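Acyl-coenzyme A oxidase 1 (PDB 5Y9D) catalyses the FAD-dependent oxidation of acyl-CoA to (2E)-enoyl-CoA, passing electrons to O2 to give H2O2, in peroxisomal fatty acid beta-oxidation. Local coordinates at residues Leu74-Asp79 / Met92-Ala97; Asp121-Thr126 / Met260-Val265; Ala210-Thr215 / Ile253-Lys258. One frame throughout, in Å; residues are numbered along the deposited sequence.

Contact 1: residues Leu74-Asp79 / Met92-Ala97; sequences LSVTAD and MERVAA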
# COMPACT_ATOMS: atom_id res chain seq x y z
N LEU A 74 4.80 18.78 21.00
CA LEU A 74 4.04 17.95 20.03
C LEU A 74 4.22 18.29 18.56
O LEU A 74 3.48 17.80 17.70
CB LEU A 74 2.54 18.07 20.32
CG LEU A 74 2.04 17.65 21.70
CD1 LEU A 74 0.54 17.40 21.70
CD2 LEU A 74 2.77 16.39 22.16
N SER A 75 5.18 19.15 18.24
CA SER A 75 5.25 19.72 16.89
C SER A 75 5.80 18.65 15.96
O SER A 75 6.76 17.97 16.29
CB SER A 75 6.16 20.94 16.89
OG SER A 75 6.66 21.17 15.59
N VAL A 76 5.22 18.53 14.78
CA VAL A 76 5.59 17.46 13.84
C VAL A 76 6.41 17.93 12.63
O VAL A 76 6.80 17.12 11.79
CB VAL A 76 4.35 16.63 13.45
CG1 VAL A 76 3.76 16.01 14.71
CG2 VAL A 76 3.27 17.48 12.76
N THR A 77 6.71 19.22 12.58
CA THR A 77 7.58 19.82 11.57
C THR A 77 8.74 18.97 11.11
O THR A 77 8.93 18.81 9.95
CB THR A 77 8.25 21.12 12.11
OG1 THR A 77 7.38 21.79 13.04
CG2 THR A 77 8.60 22.03 10.99
N ALA A 78 9.56 18.49 12.04
CA ALA A 78 10.79 17.76 11.69
C ALA A 78 10.62 16.22 11.68
O ALA A 78 11.56 15.50 11.41
CB ALA A 78 11.95 18.18 12.61
N ASP A 79 9.42 15.72 11.92
CA ASP A 79 9.20 14.28 12.10
C ASP A 79 9.49 13.39 10.92
O ASP A 79 9.75 12.19 11.09
CB ASP A 79 7.74 14.02 12.45
CG ASP A 79 7.41 14.34 13.87
OD1 ASP A 79 8.29 14.80 14.61
OD2 ASP A 79 6.25 14.13 14.25
N MET A 92 8.38 9.64 23.59
CA MET A 92 8.32 9.63 25.05
C MET A 92 8.04 10.99 25.63
O MET A 92 7.21 11.11 26.50
CB MET A 92 9.59 9.08 25.69
CG MET A 92 9.39 7.73 26.30
SD MET A 92 8.08 7.66 27.52
CE MET A 92 6.85 6.67 26.71
N GLU A 93 8.75 12.00 25.17
CA GLU A 93 8.42 13.37 25.54
C GLU A 93 6.93 13.70 25.23
O GLU A 93 6.22 14.31 26.07
CB GLU A 93 9.31 14.37 24.80
CG GLU A 93 10.77 14.25 25.12
CD GLU A 93 11.65 15.02 24.15
OE1 GLU A 93 11.16 15.34 23.04
OE2 GLU A 93 12.83 15.29 24.50
N ARG A 94 6.47 13.33 24.04
CA ARG A 94 5.08 13.65 23.65
C ARG A 94 4.07 12.94 24.54
O ARG A 94 3.12 13.55 25.00
CB ARG A 94 4.83 13.40 22.17
CG ARG A 94 5.65 14.36 21.31
CD ARG A 94 5.63 14.01 19.85
NE ARG A 94 6.67 14.71 19.11
CZ ARG A 94 6.87 14.61 17.80
NH1 ARG A 94 6.08 13.85 17.05
NH2 ARG A 94 7.88 15.26 17.24
N VAL A 95 4.30 11.68 24.84
CA VAL A 95 3.48 10.97 25.81
C VAL A 95 3.43 11.72 27.15
O VAL A 95 2.36 11.89 27.71
CB VAL A 95 3.98 9.51 26.04
CG1 VAL A 95 3.24 8.85 27.20
CG2 VAL A 95 3.81 8.70 24.79
N ALA A 96 4.58 12.17 27.64
CA ALA A 96 4.61 12.96 28.87
C ALA A 96 3.73 14.19 28.83
O ALA A 96 2.98 14.45 29.76
CB ALA A 96 6.03 13.34 29.21
N ALA A 97 3.77 14.93 27.73
CA ALA A 97 3.05 16.20 27.58
C ALA A 97 1.55 16.01 27.47
O ALA A 97 0.81 16.94 27.83
CB ALA A 97 3.55 16.93 26.35
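Asp79 and Arg94 approach from opposite directions and meet as a bidentate, end-on salt bridge. Arg94 NH2 donates to Asp79 OD1 at 2.7 Å, and the N-H...O angle of 171° makes this bond nearly straight; OD1 accepts through its syn lone pair. The second arm runs from Arg94 NH1 to Asp79 OD2 at 2.8 Å, also from the syn side but somewhat out of the carboxylate plane. With the two planes only 22° apart, the paired bonds fix the rotation of both groups. The reach comes from an arginine chain extended from CG to NE. Ser75 O lies over one guanidinium face, 3.1 Å from Arg94 NH2, but the angle is too poor for a hydrogen bond. Within the N-terminal acyl-CoA oxidase region, this pairing ties the loop after helix 55-70 to helix 84-98; the loop contains a type I beta turn from Val76 to Asp79, with Asp79 N bonded to Val76 O. Arg94 NH1 also forms a salt bridge with Asp121, giving the cation two carboxylate partners. A methionine in place of Arg94 would probably leave the Asp79 carboxylate without its countercharge and free to turn. Nearer the helix, Leu74 CD2 lies 3.6 Å from Arg94 CG, packing against the aliphatic part of the arginine, and reaches Ala97 CB at 4.3 Å. Val76 CG1 approaches Arg94 NH1 obliquely at 3.9 Å.

Contact 2: residues Asp121-Thr126 / Met260-Val265; sequences DMSTRT and MGRDGV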
# COMPACT_ATOMS: atom_id res chain seq x y z
N ASP A 121 0.54 11.96 14.00
CA ASP A 121 1.55 11.30 14.83
C ASP A 121 1.03 9.97 15.36
O ASP A 121 0.62 9.84 16.49
CB ASP A 121 1.99 12.19 15.98
CG ASP A 121 3.15 11.60 16.75
OD1 ASP A 121 3.61 10.50 16.39
OD2 ASP A 121 3.61 12.21 17.74
N MET A 122 1.11 8.95 14.53
CA MET A 122 0.69 7.65 14.97
C MET A 122 1.58 7.03 16.05
O MET A 122 1.06 6.29 16.87
CB MET A 122 0.48 6.74 13.75
CG MET A 122 -0.96 6.88 13.19
SD MET A 122 -1.27 6.31 11.50
CE MET A 122 -1.20 7.81 10.52
N SER A 123 2.88 7.34 16.11
CA SER A 123 3.73 6.70 17.10
C SER A 123 3.30 7.08 18.56
O SER A 123 3.14 6.20 19.41
CB SER A 123 5.21 7.00 16.83
OG SER A 123 5.70 6.31 15.66
N THR A 124 3.07 8.36 18.82
CA THR A 124 2.68 8.80 20.17
C THR A 124 1.27 8.31 20.50
O THR A 124 0.94 7.98 21.64
CB THR A 124 2.63 10.33 20.29
OG1 THR A 124 3.91 10.90 20.01
CG2 THR A 124 2.18 10.73 21.70
N ARG A 125 0.42 8.30 19.49
CA ARG A 125 -0.90 7.83 19.71
C ARG A 125 -0.83 6.38 20.23
O ARG A 125 -1.35 6.07 21.27
CB ARG A 125 -1.71 7.98 18.43
CG ARG A 125 -3.18 7.71 18.59
CD ARG A 125 -3.52 6.27 18.23
NE ARG A 125 -4.91 6.01 18.58
CZ ARG A 125 -5.96 6.40 17.87
NH1 ARG A 125 -5.77 7.07 16.75
NH2 ARG A 125 -7.19 6.12 18.29
N THR A 126 -0.10 5.51 19.54
CA THR A 126 0.00 4.12 19.97
C THR A 126 0.69 3.96 21.33
O THR A 126 0.25 3.15 22.18
CB THR A 126 0.77 3.32 18.94
OG1 THR A 126 0.10 3.44 17.69
CG2 THR A 126 0.83 1.85 19.31
N MET A 260 7.88 -1.46 10.02
CA MET A 260 7.63 -0.87 8.72
C MET A 260 7.23 0.58 8.91
O MET A 260 7.54 1.43 8.07
CB MET A 260 6.52 -1.64 8.02
CG MET A 260 5.83 -0.89 6.91
SD MET A 260 4.77 -2.02 6.02
CE MET A 260 3.97 -0.94 4.83
N GLY A 261 6.52 0.84 10.02
CA GLY A 261 6.25 2.20 10.51
C GLY A 261 6.10 2.20 12.03
O GLY A 261 6.29 1.20 12.69
N ARG A 262 5.71 3.34 12.58
CA ARG A 262 5.48 3.54 14.01
C ARG A 262 6.71 3.28 14.84
O ARG A 262 6.64 2.72 15.96
CB ARG A 262 4.25 2.80 14.52
CG ARG A 262 3.01 3.56 14.13
CD ARG A 262 1.74 2.88 14.57
NE ARG A 262 0.68 2.97 13.58
CZ ARG A 262 -0.57 3.35 13.80
NH1 ARG A 262 -0.99 3.74 15.00
NH2 ARG A 262 -1.43 3.33 12.82
N ASP A 263 7.81 3.78 14.31
CA ASP A 263 9.11 3.51 14.87
C ASP A 263 9.36 4.13 16.21
O ASP A 263 10.22 3.64 16.94
CB ASP A 263 10.21 3.83 13.87
CG ASP A 263 10.49 2.63 12.93
OD1 ASP A 263 10.42 1.47 13.38
OD2 ASP A 263 10.76 2.84 11.73
N GLY A 264 8.56 5.13 16.56
CA GLY A 264 8.60 5.71 17.89
C GLY A 264 8.00 4.86 18.97
O GLY A 264 8.04 5.25 20.12
N VAL A 265 7.44 3.70 18.62
CA VAL A 265 6.78 2.80 19.59
C VAL A 265 7.76 1.69 19.86
O VAL A 265 8.28 1.11 18.93
CB VAL A 265 5.48 2.18 19.02
CG1 VAL A 265 4.74 1.34 20.08
CG2 VAL A 265 4.58 3.28 18.50
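Arg262 NH1 donates to Thr126 OG1 at 2.9 Å with an N-H...O angle of 152°, the hydroxyl lying at the guanidinium edge, close to its plane. That same OG1 bonds back to Met122 O at 3.1 Å, inside the helix; Thr126 N reaches this carbonyl from the opposite face of its plane, so one oxygen serves two donors. The other terminal nitrogen, Arg262 NH2, donates to the backbone oxygen of Asp456. A second, less straight link joins Gly264 N to Ser123 OG at 3.2 Å. The hydroxyl is beside the backbone N of its own residue (chi1 -72°), which brings it against the type I beta turn from Arg262 to Val265. The contact therefore joins the first turn of helix 122-142, N-capped by Asp121, to the loop between strands 251-255 and 268-272 of the middle domain, an interface of helical and beta domains in the acyl-CoA dehydrogenase-like fold. Over one guanidinium face lies Met122, its CB 3.5 Å above the plane and near the centre; Met122 SD comes to 3.3 Å from Arg262 NH2 over the same face. Tyr444 of the second subunit also packs on Arg262. Farther along, Gly264 CA lies 3.8 Å from Ser123 CB, and Val265 CG2 nestles against the helix, 3.4 Å from Ser123 O and 3.8 Å from Thr126 CB.

Contact 3: residues Ala210-Thr215 / Ile253-Lys258; sequences AAHTST and IGDIGK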
# COMPACT_ATOMS: atom_id res chain seq x y z
N ALA A 210 6.75 -2.50 25.94
CA ALA A 210 7.49 -3.48 26.72
C ALA A 210 8.99 -3.24 26.63
O ALA A 210 9.67 -3.34 27.64
CB ALA A 210 7.18 -4.86 26.25
N ALA A 211 9.49 -2.92 25.44
CA ALA A 211 10.92 -2.94 25.23
C ALA A 211 11.61 -2.04 26.21
O ALA A 211 12.54 -2.45 26.88
CB ALA A 211 11.29 -2.58 23.81
N HIS A 212 11.10 -0.84 26.38
CA HIS A 212 11.81 0.19 27.08
C HIS A 212 11.05 0.95 28.17
O HIS A 212 11.68 1.61 28.98
CB HIS A 212 12.29 1.20 26.06
CG HIS A 212 13.58 0.84 25.39
ND1 HIS A 212 14.46 -0.10 25.90
CD2 HIS A 212 14.18 1.36 24.29
CE1 HIS A 212 15.54 -0.15 25.13
NE2 HIS A 212 15.39 0.73 24.15
N THR A 213 9.72 0.90 28.21
CA THR A 213 9.00 1.86 29.05
C THR A 213 8.09 1.30 30.16
O THR A 213 8.02 1.84 31.27
CB THR A 213 8.31 2.95 28.18
OG1 THR A 213 7.16 3.50 28.83
CG2 THR A 213 7.87 2.42 26.92
N SER A 214 7.42 0.20 29.89
CA SER A 214 6.43 -0.31 30.80
C SER A 214 7.01 -0.95 32.02
O SER A 214 8.03 -1.69 31.92
CB SER A 214 5.55 -1.31 30.11
OG SER A 214 4.75 -0.62 29.18
N THR A 215 6.36 -0.67 33.16
CA THR A 215 6.70 -1.31 34.44
C THR A 215 5.84 -2.52 34.76
O THR A 215 6.26 -3.44 35.42
CB THR A 215 6.48 -0.35 35.57
OG1 THR A 215 5.11 0.05 35.54
CG2 THR A 215 7.41 0.85 35.39
N ILE A 253 13.13 -9.45 28.56
CA ILE A 253 12.62 -8.50 27.54
C ILE A 253 13.71 -8.02 26.56
O ILE A 253 14.87 -7.80 26.92
CB ILE A 253 12.04 -7.24 28.21
CG1 ILE A 253 10.97 -7.61 29.25
CG2 ILE A 253 11.53 -6.23 27.19
CD1 ILE A 253 9.61 -7.06 29.05
N GLY A 254 13.32 -7.85 25.30
CA GLY A 254 14.16 -7.15 24.33
C GLY A 254 13.31 -6.39 23.36
O GLY A 254 12.09 -6.46 23.39
N ASP A 255 13.97 -5.64 22.50
CA ASP A 255 13.34 -4.74 21.56
C ASP A 255 13.25 -5.42 20.22
O ASP A 255 14.22 -5.95 19.70
CB ASP A 255 14.24 -3.51 21.46
CG ASP A 255 13.64 -2.37 20.65
OD1 ASP A 255 12.71 -2.56 19.82
OD2 ASP A 255 14.14 -1.24 20.86
N ILE A 256 12.06 -5.39 19.64
CA ILE A 256 11.80 -6.04 18.36
C ILE A 256 12.50 -5.27 17.28
O ILE A 256 12.75 -5.79 16.21
CB ILE A 256 10.29 -6.08 18.04
CG1 ILE A 256 9.51 -6.81 19.11
CG2 ILE A 256 10.03 -6.74 16.72
CD1 ILE A 256 9.79 -8.26 19.14
N GLY A 257 12.74 -3.99 17.51
CA GLY A 257 13.48 -3.15 16.58
C GLY A 257 12.65 -2.61 15.43
O GLY A 257 11.45 -2.34 15.57
N LYS A 258 13.29 -2.50 14.28
CA LYS A 258 12.75 -1.76 13.16
C LYS A 258 11.42 -2.33 12.70
O LYS A 258 11.30 -3.51 12.42
CB LYS A 258 13.75 -1.76 12.01
CG LYS A 258 13.28 -1.08 10.75
CD LYS A 258 13.55 0.41 10.79
CE LYS A 258 12.65 1.15 9.81
NZ LYS A 258 13.42 2.26 9.21
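The His212 imidazole and the Asp255 carboxylate have planes 77° apart, and their nearest atoms, His212 NE2 and Asp255 OD2, are separated by 4.0 Å. The carboxylate oxygen approaches the ring obliquely, and no hydrogen bond links the two groups. The other ring nitrogen, His212 ND1, makes a weak bond to Ala211 O, with a strongly bent N-H...O angle of 123°. Both segments belong to the beta-rich middle domain of the acyl-CoA dehydrogenase-like fold: residues 210-215 lie in the loop between strands 204-207 and 216-225, while residues 253-255 end an outer strand of a three-stranded antiparallel sheet, within this chain, whose middle strand is 268-272. Asp255 OD2 has a salt bridge to Arg88 from helix 84-98, and His212 also packs on Arg88 and on Arg683 of the second subunit. Any electrostatic attraction between His212 and Asp255 would depend on the histidine's charge and is likely to be tempered by these arginines.

Closer contact is made by methyl groups. Ala211 CB sits 3.7 Å from Asp255 CA and about as close to the aspartate CB and CG, so the methyl packs on the base of the side chain. Two residues earlier in the strand, Ile253 CG2 comes within 3.5 Å of Ala210 O. This branch stands anti to the Ile253 backbone N, with CG1 beside that nitrogen. At the end of the longer branch, Ile253 CD1 lies 4.3 Å from Ala210 CB. Ala210 O itself accepts a hydrogen bond from Arg240. Beyond the strand end, Asp255 opens an Asx turn: Gly257 N donates to Asp255 OD1 at 2.7 Å, meeting the oxygen from above the carboxylate plane.

Contacts 1 and 2 are joined directly, their centres about 11 Å apart: Arg94 NH1 of contact 1 forms a 3.0 Å salt bridge with Asp121 OD2, the N-cap residue of contact 2. Contact 3 is nested inside the chain loop that contact 2 closes, with about 14 Å between centres; it meets contact 1 through Met92 CE and Thr213 OG1, 3.8 Å apart. Contact 2 is the nearest of the three to the cofactor. The Arg262 side chain is about 6 Å from a bound FAD, and the Thr126 side chain about 8 Å from that of Glu464, the proton acceptor by similarity. In contact 3 the Ala210 side chain is about 8 Å from a bound FAD, whereas contact 1 lies away from the annotated sites.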